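Local structure of 5'-Methylthioadenosine Nucleosidase (Arabidopsis thaliana, 2H8G) at residues 138-142 against 186-191. The protein is a nucleosidase of the phosphorylase superfamily that holds adenine in a pocket of its mixed alpha/beta fold. Numbering follows the deposited sequence.
Sequences FHDRR and QDETLI
Ile191 lies over one face of the His139 imidazole, joining helix 185-193 to the loop that leaves strand 130-138 in this phosphorylase-superfamily alpha/beta fold. It is a CH-pi contact: Ile191 CD1 sits 3.8 Å from the ring centroid, only 10° off the normal, while Ile191 CG1 approaches His139 CG at 3.6 Å. With chi1 at 50°, His139 CG sits between the backbone N and the carbonyl carbon, which turns a ring face to Ile191. His139 ND1 is buried with no polar partner, and the His139 side chain is about 6 Å from the bound adenine.

Further along the loop, packing shifts to Arg142. Its CD touches Gln186 CG at 3.3 Å and Leu190 CD1 at 3.5 Å, and Gln186 CG also lies over one face of the guanidinium.

The polar link is indirect. Arg142 NH1 and Asp187 OD1, 4.4 Å apart, form no salt bridge; Arg142 NH2 pairs instead with Asp187 OD2 of the second subunit, and Asp187 OD2 with Arg142 NH2 of that subunit, as salt bridges across the dimer interface. One water closes the gap: it donates to Asp187 OD1 and His139 O, both at 2.7 Å, and accepts from Arg142 NH1, lying in the guanidinium plane at its edge.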
loop_
_atom_site.group_PDB
_atom_site.type_symbol
_atom_site.label_atom_id
_atom_site.label_comp_id
_atom_site.label_asym_id
_atom_site.label_seq_id
_atom_site.Cartn_x
_atom_site.Cartn_y
_atom_site.Cartn_z
ATOM N N PHE A 138 2.950 -4.232 11.369
ATOM C CA PHE A 138 2.982 -2.805 11.012
ATOM C C PHE A 138 2.956 -2.047 12.338
ATOM O O PHE A 138 2.284 -2.479 13.274
ATOM C CB PHE A 138 1.725 -2.339 10.263
ATOM C CG PHE A 138 1.612 -2.819 8.846
ATOM C CD1 PHE A 138 0.921 -3.983 8.552
ATOM C CD2 PHE A 138 2.135 -2.067 7.798
ATOM C CE1 PHE A 138 0.739 -4.393 7.232
ATOM C CE2 PHE A 138 1.961 -2.468 6.476
ATOM C CZ PHE A 138 1.261 -3.629 6.192
ATOM N N HIS A 139 3.658 -0.921 12.419
ATOM C CA HIS A 139 3.621 -0.118 13.641
ATOM C C HIS A 139 2.944 1.233 13.419
ATOM O O HIS A 139 2.756 1.988 14.372
ATOM C CB HIS A 139 5.025 0.101 14.230
ATOM C CG HIS A 139 6.039 0.602 13.247
ATOM N ND1 HIS A 139 6.100 1.913 12.821
ATOM C CD2 HIS A 139 7.047 -0.044 12.618
ATOM C CE1 HIS A 139 7.105 2.050 11.971
ATOM N NE2 HIS A 139 7.695 0.877 11.831
ATOM N N ASP A 140 2.551 1.537 12.183
ATOM C CA ASP A 140 1.921 2.823 11.898
ATOM C C ASP A 140 0.502 2.776 11.334
ATOM O O ASP A 140 0.054 3.724 10.684
ATOM C CB ASP A 140 2.822 3.649 10.969
ATOM C CG ASP A 140 2.910 3.075 9.563
ATOM O OD1 ASP A 140 2.559 1.892 9.362
ATOM O OD2 ASP A 140 3.353 3.819 8.655
ATOM N N ARG A 141 -0.210 1.678 11.569
ATOM C CA ARG A 141 -1.597 1.586 11.111
ATOM C C ARG A 141 -2.395 1.431 12.396
ATOM O O ARG A 141 -2.816 0.332 12.761
ATOM C CB ARG A 141 -1.803 0.380 10.187
ATOM C CG ARG A 141 -0.788 0.306 9.055
ATOM C CD ARG A 141 -1.311 -0.520 7.886
ATOM N NE ARG A 141 -1.768 -1.839 8.302
ATOM C CZ ARG A 141 -2.320 -2.716 7.469
ATOM N NH1 ARG A 141 -2.470 -2.402 6.187
ATOM N NH2 ARG A 141 -2.740 -3.892 7.917
ATOM N N ARG A 142 -2.570 2.554 13.089
ATOM C CA ARG A 142 -3.263 2.576 14.372
ATOM C C ARG A 142 -4.758 2.811 14.249
ATOM O O ARG A 142 -5.197 3.885 13.859
ATOM C CB ARG A 142 -2.662 3.667 15.267
ATOM C CG ARG A 142 -1.130 3.637 15.381
ATOM C CD ARG A 142 -0.633 4.797 16.245
ATOM N NE ARG A 142 -1.192 6.064 15.780
ATOM C CZ ARG A 142 -0.636 6.857 14.869
ATOM N NH1 ARG A 142 0.530 6.538 14.318
ATOM N NH2 ARG A 142 -1.278 7.950 14.473
ATOM N N GLN A 186 5.057 7.988 18.883
ATOM C CA GLN A 186 3.968 7.024 18.789
ATOM C C GLN A 186 4.471 5.724 18.158
ATOM O O GLN A 186 4.107 4.634 18.599
ATOM C CB GLN A 186 2.819 7.608 17.961
ATOM C CG GLN A 186 1.600 6.703 17.827
ATOM C CD GLN A 186 1.027 6.258 19.163
ATOM O OE1 GLN A 186 1.526 5.317 19.788
ATOM N NE2 GLN A 186 -0.022 6.938 19.612
ATOM N N ASP A 187 5.310 5.841 17.131
ATOM C CA ASP A 187 5.859 4.654 16.476
ATOM C C ASP A 187 6.693 3.852 17.468
ATOM O O ASP A 187 6.565 2.632 17.570
ATOM C CB ASP A 187 6.770 5.026 15.301
ATOM C CG ASP A 187 6.049 5.760 14.185
ATOM O OD1 ASP A 187 4.829 5.561 14.004
ATOM O OD2 ASP A 187 6.726 6.525 13.460
ATOM N N GLU A 188 7.567 4.555 18.182
ATOM C CA GLU A 188 8.459 3.938 19.153
ATOM C C GLU A 188 7.734 3.131 20.221
ATOM O O GLU A 188 8.133 2.012 20.531
ATOM C CB GLU A 188 9.327 5.012 19.813
ATOM C CG GLU A 188 10.295 4.485 20.864
ATOM C CD GLU A 188 11.216 5.569 21.400
ATOM O OE1 GLU A 188 10.716 6.664 21.733
ATOM O OE2 GLU A 188 12.436 5.324 21.494
ATOM N N THR A 189 6.674 3.698 20.785
ATOM C CA THR A 189 5.913 3.009 21.821
ATOM C C THR A 189 5.383 1.672 21.313
ATOM O O THR A 189 5.423 0.664 22.019
ATOM C CB THR A 189 4.715 3.862 22.299
ATOM O OG1 THR A 189 5.190 5.106 22.828
ATOM C CG2 THR A 189 3.938 3.125 23.381
ATOM N N LEU A 190 4.894 1.672 20.078
ATOM C CA LEU A 190 4.342 0.472 19.474
ATOM C C LEU A 190 5.409 -0.549 19.075
ATOM O O LEU A 190 5.199 -1.752 19.209
ATOM C CB LEU A 190 3.482 0.867 18.270
ATOM C CG LEU A 190 2.298 1.754 18.684
ATOM C CD1 LEU A 190 1.613 2.345 17.466
ATOM C CD2 LEU A 190 1.323 0.929 19.513
ATOM N N ILE A 191 6.552 -0.075 18.589
ATOM C CA ILE A 191 7.631 -0.976 18.199
ATOM C C ILE A 191 8.202 -1.677 19.432
ATOM O O ILE A 191 8.448 -2.884 19.414
ATOM C CB ILE A 191 8.759 -0.209 17.466
ATOM C CG1 ILE A 191 8.240 0.289 16.110
ATOM C CG2 ILE A 191 9.971 -1.112 17.278
ATOM C CD1 ILE A 191 9.171 1.248 15.394
HETATM O O HOH W 1 2.575 4.626 15.045
#